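PDB 7M1O: putative ferredoxin from Hydrogenobacter thermophilus, which binds one [4Fe-4S] cluster and, as a ferredoxin, probably serves as a small electron carrier. Local coordinates for residues Thr13-Cys18 with Glu61-Ser66. Sequence-based numbering, arbitrary orientation.
Sequences TSCELC and ECPAGS. Unlike the reference sequence in segment 61-66: Ala64 (reference Ser). With SF4 (iron/sulfur cluster), chain C.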
loop_
_atom_site.group_PDB
_atom_site.type_symbol
_atom_site.label_atom_id
_atom_site.label_comp_id
_atom_site.label_asym_id
_atom_site.label_seq_id
_atom_site.Cartn_x
_atom_site.Cartn_y
_atom_site.Cartn_z
ATOM N N THR A 13 -4.777 10.760 -0.393
ATOM C CA THR A 13 -4.868 12.093 0.195
ATOM C C THR A 13 -3.644 12.426 1.047
ATOM O O THR A 13 -3.655 13.395 1.809
ATOM C CB THR A 13 -6.138 12.226 1.053
ATOM O OG1 THR A 13 -6.135 11.225 2.077
ATOM C CG2 THR A 13 -7.380 12.056 0.188
ATOM N N SER A 14 -2.595 11.619 0.910
ATOM C CA SER A 14 -1.313 11.877 1.564
ATOM C C SER A 14 -1.431 11.933 3.084
ATOM O O SER A 14 -0.774 12.746 3.736
ATOM C CB SER A 14 -0.714 13.186 1.044
ATOM O OG SER A 14 -0.542 13.140 -0.362
ATOM N N CYS A 15 -2.261 11.059 3.643
ATOM C CA CYS A 15 -2.500 11.048 5.082
ATOM C C CYS A 15 -1.350 10.395 5.856
ATOM O O CYS A 15 -1.290 10.488 7.082
ATOM C CB CYS A 15 -3.809 10.324 5.386
ATOM S SG CYS A 15 -3.639 8.543 5.493
ATOM N N GLU A 16 -0.460 9.725 5.126
ATOM C CA GLU A 16 0.785 9.163 5.661
ATOM C C GLU A 16 0.603 7.893 6.497
ATOM O O GLU A 16 1.573 7.379 7.052
ATOM C CB GLU A 16 1.537 10.205 6.507
ATOM C CG GLU A 16 1.693 11.571 5.842
ATOM C CD GLU A 16 2.735 12.453 6.518
ATOM O OE1 GLU A 16 3.459 11.961 7.410
ATOM O OE2 GLU A 16 2.835 13.643 6.151
ATOM N N LEU A 17 -0.617 7.373 6.575
ATOM C CA LEU A 17 -0.879 6.227 7.444
ATOM C C LEU A 17 -0.142 4.973 6.989
ATOM O O LEU A 17 0.547 4.334 7.783
ATOM C CB LEU A 17 -2.379 5.933 7.518
ATOM C CG LEU A 17 -2.764 4.751 8.418
ATOM C CD1 LEU A 17 -2.376 5.016 9.868
ATOM C CD2 LEU A 17 -4.251 4.454 8.310
ATOM N N CYS A 18 -0.282 4.620 5.716
ATOM C CA CYS A 18 0.227 3.339 5.235
ATOM C C CYS A 18 1.749 3.241 5.309
ATOM O O CYS A 18 2.278 2.213 5.741
ATOM C CB CYS A 18 -0.239 3.079 3.801
ATOM S SG CYS A 18 0.206 4.354 2.610
ATOM N N GLU A 61 -8.052 0.712 6.639
ATOM C CA GLU A 61 -7.913 1.956 7.387
ATOM C C GLU A 61 -7.626 3.160 6.496
ATOM O O GLU A 61 -7.816 4.297 6.919
ATOM C CB GLU A 61 -6.808 1.814 8.432
ATOM C CG GLU A 61 -7.193 0.923 9.603
ATOM C CD GLU A 61 -6.021 0.591 10.504
ATOM O OE1 GLU A 61 -4.869 0.900 10.133
ATOM O OE2 GLU A 61 -6.252 0.018 11.588
ATOM N N CYS A 62 -7.170 2.914 5.272
ATOM C CA CYS A 62 -6.929 4.001 4.329
ATOM C C CYS A 62 -8.198 4.837 4.169
ATOM O O CYS A 62 -9.240 4.309 3.775
ATOM C CB CYS A 62 -6.480 3.462 2.972
ATOM S SG CYS A 62 -6.355 4.736 1.688
ATOM N N PRO A 63 -8.121 6.144 4.478
ATOM C CA PRO A 63 -9.326 6.982 4.469
ATOM C C PRO A 63 -9.924 7.187 3.080
ATOM O O PRO A 63 -11.106 7.506 2.975
ATOM C CB PRO A 63 -8.823 8.313 5.037
ATOM C CG PRO A 63 -7.386 8.349 4.680
ATOM C CD PRO A 63 -6.914 6.930 4.794
ATOM N N ALA A 64 -9.120 6.996 2.036
ATOM C CA ALA A 64 -9.546 7.301 0.671
ATOM C C ALA A 64 -9.826 6.047 -0.156
ATOM O O ALA A 64 -10.223 6.143 -1.319
ATOM C CB ALA A 64 -8.493 8.152 -0.017
ATOM N N GLY A 65 -9.623 4.875 0.436
ATOM C CA GLY A 65 -9.823 3.629 -0.282
ATOM C C GLY A 65 -8.868 3.517 -1.458
ATOM O O GLY A 65 -9.205 2.940 -2.494
ATOM N N SER A 66 -7.672 4.075 -1.287
ATOM C CA SER A 66 -6.683 4.144 -2.359
ATOM C C SER A 66 -5.863 2.866 -2.453
ATOM O O SER A 66 -5.329 2.537 -3.513
ATOM C CB SER A 66 -5.746 5.334 -2.144
ATOM O OG SER A 66 -6.470 6.547 -2.066
HETATM FE FE1 SF4 C . -2.669 7.672 0.786
HETATM FE FE2 SF4 C . -4.344 5.791 1.849
HETATM FE FE3 SF4 C . -3.135 7.617 3.479
HETATM FE FE4 SF4 C . -1.643 5.648 2.306
HETATM S S1 SF4 C . -3.306 5.374 3.836
HETATM S S2 SF4 C . -1.118 7.862 2.448
HETATM S S3 SF4 C . -2.712 5.447 0.299
HETATM S S4 SF4 C . -4.654 8.049 1.835
#
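Cys15 SG lies close to the mean plane of the Pro63 ring, beyond its CD-CG edge and 3.7 Å from CD, while sulfide S4 and Thr13 OG1 both stand obliquely over one face. Proline suits this place because its C-H groups pack against Cys15 SG and S4, and it brings no N-H of its own. Leu17 CD2 packs on Glu61 CB at 3.7 Å and also comes within 4.0 Å of Glu61 OE1, the oxygen that salt-bridges Arg21; the two side chains cross at about a right angle. Leu17 carries CG trans to the backbone N (chi1 -180°), which with chi2 brings CD2 over Glu61 and leaves CB against sulfide S1.

The two segments share no hydrogen bond; the cubane joins them. Cys15 and Cys18, with Cys12, form the CxxCxxC motif of ferredoxins, and Cys62, followed by proline, supplies the remote fourth ligand. Cys62 SG binds iron FE2 at 2.3 Å, and Cys15 SG binds FE3 at the same length.

The thiolates of Cys15 and Cys62 also accept backbone N-H groups, which should ease their negative charge: Leu17 N donates to Cys15 SG (3.4 Å) and Ser66 N to Cys62 SG (3.3 Å), with a weak second bond from Ala64 N to Cys62 SG. A type I beta turn runs from Cys62 to Gly65, and glycine readily takes the positive phi at its last position, just before Ser66 N. The methyl of the engineered Ala64 touches Thr13 CG2 at 4.1 Å.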